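Side-chain contacts in LPXTG family cell surface protein Fms2 (Enterococcus faecium DO, PDB 5FCE), which is a cell-wall-anchored surface protein of the bacterium that probably mediates adhesion to host ligands through the ligand-binding region described here: residues Thr7-Thr10 / Asp11-Val14; Glu78-Ile81 / Asp82-Lys85. One frame throughout, in Å; residues are numbered along the deposited sequence.

Contact 1 of 2, residues Thr7-Thr10 / Asp11-Val14; sequences TVKT and DRIV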
loop_
_atom_site.group_PDB
_atom_site.type_symbol
_atom_site.label_atom_id
_atom_site.label_comp_id
_atom_site.label_asym_id
_atom_site.label_seq_id
_atom_site.Cartn_x
_atom_site.Cartn_y
_atom_site.Cartn_z
ATOM N N THR A 7 -7.213 -4.965 5.166
ATOM C CA THR A 7 -6.670 -4.570 6.460
ATOM C C THR A 7 -5.170 -4.818 6.400
ATOM O O THR A 7 -4.707 -5.611 5.580
ATOM C CB THR A 7 -7.322 -5.376 7.602
ATOM O OG1 THR A 7 -6.798 -4.960 8.872
ATOM C CG2 THR A 7 -7.024 -6.817 7.424
ATOM N N VAL A 8 -4.408 -4.134 7.250
ATOM C CA VAL A 8 -2.961 -4.301 7.275
ATOM C C VAL A 8 -2.497 -4.332 8.710
ATOM O O VAL A 8 -2.894 -3.471 9.498
ATOM C CB VAL A 8 -2.236 -3.131 6.565
ATOM C CG1 VAL A 8 -0.710 -3.279 6.677
ATOM C CG2 VAL A 8 -2.636 -3.065 5.124
ATOM N N LYS A 9 -1.674 -5.320 9.053
ATOM C CA LYS A 9 -0.958 -5.286 10.322
ATOM C C LYS A 9 0.277 -4.416 10.123
ATOM O O LYS A 9 1.271 -4.854 9.546
ATOM C CB LYS A 9 -0.537 -6.688 10.758
ATOM C CG LYS A 9 -1.666 -7.536 11.324
ATOM C CD LYS A 9 -1.116 -8.866 11.838
ATOM C CE LYS A 9 -2.233 -9.820 12.238
ATOM N NZ LYS A 9 -1.772 -11.242 12.250
ATOM N N THR A 10 0.207 -3.175 10.589
ATOM C CA THR A 10 1.204 -2.168 10.219
ATOM C C THR A 10 2.639 -2.508 10.631
ATOM O O THR A 10 3.584 -2.101 9.945
ATOM C CB THR A 10 0.815 -0.764 10.729
ATOM O OG1 THR A 10 0.796 -0.748 12.162
ATOM C CG2 THR A 10 -0.562 -0.366 10.208
ATOM N N ASP A 11 2.823 -3.241 11.733
ATOM C CA ASP A 11 4.201 -3.566 12.150
ATOM C C ASP A 11 4.882 -4.618 11.269
ATOM O O ASP A 11 6.104 -4.824 11.360
ATOM C CB ASP A 11 4.345 -3.903 13.655
ATOM C CG ASP A 11 3.287 -4.866 14.174
ATOM O OD1 ASP A 11 2.503 -5.436 13.388
ATOM O OD2 ASP A 11 3.255 -5.056 15.412
ATOM N N ARG A 12 4.090 -5.263 10.415
ATOM C CA ARG A 12 4.615 -6.196 9.426
ATOM C C ARG A 12 4.991 -5.529 8.107
ATOM O O ARG A 12 5.566 -6.172 7.241
ATOM C CB ARG A 12 3.628 -7.332 9.182
ATOM C CG ARG A 12 3.543 -8.313 10.351
ATOM C CD ARG A 12 2.288 -9.156 10.233
ATOM N NE ARG A 12 2.500 -10.531 10.679
ATOM C CZ ARG A 12 1.586 -11.495 10.589
ATOM N NH1 ARG A 12 0.398 -11.231 10.062
ATOM N NH2 ARG A 12 1.856 -12.723 11.016
ATOM N N ILE A 13 4.683 -4.244 7.964
ATOM C CA ILE A 13 5.171 -3.478 6.808
ATOM C C ILE A 13 6.682 -3.320 6.961
ATOM O O ILE A 13 7.165 -3.001 8.054
ATOM C CB ILE A 13 4.497 -2.093 6.712
ATOM C CG1 ILE A 13 3.009 -2.256 6.347
ATOM C CG2 ILE A 13 5.220 -1.188 5.688
ATOM C CD1 ILE A 13 2.188 -0.969 6.444
ATOM N N VAL A 14 7.427 -3.550 5.877
ATOM C CA VAL A 14 8.881 -3.404 5.919
ATOM C C VAL A 14 9.370 -2.289 4.997
ATOM O O VAL A 14 8.992 -2.244 3.831
ATOM C CB VAL A 14 9.596 -4.722 5.550
ATOM C CG1 VAL A 14 11.126 -4.525 5.547
ATOM C CG2 VAL A 14 9.205 -5.837 6.518
#

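Contact 2 of 2, residues Glu78-Ile81 / Asp82-Lys85; sequences ELSI and DEIK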
loop_
_atom_site.group_PDB
_atom_site.type_symbol
_atom_site.label_atom_id
_atom_site.label_comp_id
_atom_site.label_asym_id
_atom_site.label_seq_id
_atom_site.Cartn_x
_atom_site.Cartn_y
_atom_site.Cartn_z
ATOM N N GLU A 78 9.743 6.488 -2.859
ATOM C CA GLU A 78 10.155 7.760 -3.454
ATOM C C GLU A 78 10.423 8.843 -2.401
ATOM O O GLU A 78 10.812 9.969 -2.738
ATOM C CB GLU A 78 9.098 8.222 -4.471
ATOM C CG GLU A 78 8.729 7.125 -5.478
ATOM C CD GLU A 78 7.639 7.530 -6.468
ATOM O OE1 GLU A 78 7.153 8.687 -6.414
ATOM O OE2 GLU A 78 7.280 6.684 -7.331
ATOM N N LEU A 79 10.202 8.490 -1.134
ATOM C CA LEU A 79 10.522 9.336 0.018
ATOM C C LEU A 79 11.270 8.469 1.021
ATOM O O LEU A 79 10.978 7.271 1.164
ATOM C CB LEU A 79 9.260 9.889 0.702
ATOM C CG LEU A 79 8.510 11.089 0.123
ATOM C CD1 LEU A 79 7.330 11.474 1.031
ATOM C CD2 LEU A 79 9.441 12.270 -0.037
ATOM N N SER A 80 12.231 9.071 1.714
ATOM C CA SER A 80 13.039 8.344 2.693
ATOM C C SER A 80 12.166 7.962 3.871
ATOM O O SER A 80 11.105 8.544 4.066
ATOM C CB SER A 80 14.160 9.226 3.208
ATOM O OG SER A 80 13.622 10.260 4.013
ATOM N N ILE A 81 12.612 7.004 4.677
ATOM C CA ILE A 81 11.782 6.575 5.800
ATOM C C ILE A 81 11.643 7.698 6.836
ATOM O O ILE A 81 10.575 7.869 7.418
ATOM C CB ILE A 81 12.264 5.242 6.411
ATOM C CG1 ILE A 81 11.306 4.771 7.522
ATOM C CG2 ILE A 81 13.700 5.372 6.936
ATOM C CD1 ILE A 81 9.890 4.434 7.012
ATOM N N ASP A 82 12.699 8.493 7.037
ATOM C CA ASP A 82 12.591 9.635 7.953
ATOM C C ASP A 82 11.479 10.595 7.526
ATOM O O ASP A 82 10.666 11.034 8.346
ATOM C CB ASP A 82 13.920 10.393 8.075
ATOM C CG ASP A 82 14.938 9.656 8.913
ATOM O OD1 ASP A 82 14.560 8.651 9.557
ATOM O OD2 ASP A 82 16.117 10.092 8.940
ATOM N N GLU A 83 11.428 10.899 6.233
ATOM C CA GLU A 83 10.410 11.797 5.710
ATOM C C GLU A 83 9.014 11.191 5.799
ATOM O O GLU A 83 8.039 11.896 6.065
ATOM C CB GLU A 83 10.741 12.190 4.268
ATOM C CG GLU A 83 11.958 13.097 4.172
ATOM C CD GLU A 83 11.656 14.512 4.629
ATOM O OE1 GLU A 83 10.477 14.914 4.554
ATOM O OE2 GLU A 83 12.598 15.229 5.035
ATOM N N ILE A 84 8.923 9.882 5.584
ATOM C CA ILE A 84 7.625 9.205 5.656
ATOM C C ILE A 84 7.105 9.268 7.093
ATOM O O ILE A 84 5.922 9.495 7.325
ATOM C CB ILE A 84 7.711 7.730 5.211
ATOM C CG1 ILE A 84 8.040 7.616 3.722
ATOM C CG2 ILE A 84 6.370 6.994 5.468
ATOM C CD1 ILE A 84 8.379 6.200 3.303
ATOM N N LYS A 85 7.994 9.088 8.062
ATOM C CA LYS A 85 7.570 9.074 9.462
ATOM C C LYS A 85 7.169 10.466 9.958
ATOM O O LYS A 85 6.547 10.604 11.016
ATOM C CB LYS A 85 8.679 8.493 10.343
ATOM C CG LYS A 85 8.833 6.974 10.217
ATOM C CD LYS A 85 10.140 6.494 10.832
ATOM C CE LYS A 85 10.221 6.815 12.309
ATOM N NZ LYS A 85 11.592 6.523 12.813
#

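Contact 1 of 2, residues Thr7-Thr10 / Asp11-Val14
V8 and I13 meet on the packed side of this short turn: CG1 of V8 lies 3.7 Å from CD1 of I13, and the two side chains cross at about a right angle. With chi1 at 176°, V8 holds CG1 anti to the backbone N, which brings that methyl against the isoleucine. I13 also lays its CG1 against the carbonyl of T10, 3.6 Å from T10 O, and the buried I13 packs on I22, L106 and W111 as well. Between the two side chains the backbone bends tightly. R12 N donates to K9 O at 3.0 Å. One residue on, I13 N donates to T10 O at 3.1 Å. T10 CB leads away from the following residues overall, and its OG1 is hydrogen-bonded to S110 OG.

The solvent side is looser. K9 and R12 run side by side in the same direction, K9 CD passing 3.3 Å from R12 NH1, with K9 NZ ending 3.1 Å from the same R12 NH1. The two positive groups lie close, and the salt bridge from R12 NH1 to E70 probably offsets part of the cost. Two successive i to i+3 bonds define a short 3-10 segment, residues 10-12, here the link between strands 6-7 and 14-16 of the ligand-binding region, which is assigned to the SgrA immunoglobulin-like family.

Contact 2 of 2, residues Glu78-Ile81 / Asp82-Lys85
I81 and K85 touch one helical turn apart, their side chains crossing obliquely: CG1 of I81 lies 3.9 Å from CD of K85. In the lysine, CG anti to the carbonyl carbon (chi1 -74°) and an extended chi2 bring CD alongside the isoleucine. Their backbones are joined as well, K85 N donating to I81 O at 2.9 Å. I81 sends CG1 anti to its own N, and its CD1 comes 4.3 Å from CB of I84; beyond the segments it packs on W111 and Y15.

I84 turns back over the entry to the helix. Its CG1 sits 4.0 Å from CB of L79 and 3.2 Å from S80 O, the same oxygen that accepts from I84 N. S80 is the N-cap of helix 81-85: its OG accepts from E83 N at 3.2 Å, nearly straight at 163°, giving a first-turn N-H a side-chain acceptor, while CG of E83 rests against the same hydroxyl oxygen.

L79, just ahead of the cap, points its CB toward the helix and also leans on Y43. I84 reaches I55, P108, W111 and Y15, seating the helix on strands 14-16 and 54-60, whereas D82, E83 and K85 are solvent-exposed.

How the contacts relate
From the N terminus, the chain leaves strand 6-7 and meets contact 1, which closes the bend leading into strand 14-16. It then runs through strands 21-28 to 71-76 before reaching contact 2, where residues 78-80 lead into helix 81-85 ahead of strand 91-96. The two contacts are in series, neither nested nor crossing. The centres of contact 1 and contact 2 lie about 16 Å apart. The nearest atoms of contact 1 and contact 2 are about 7 Å apart and do not touch. W111 nevertheless links them, packing on I13 of contact 1 and on I81 and I84 of contact 2. Y15, the residue right after contact 1, meets both isoleucines of contact 2, so strand 14-16 of the mixed sheet bridges turn and helix.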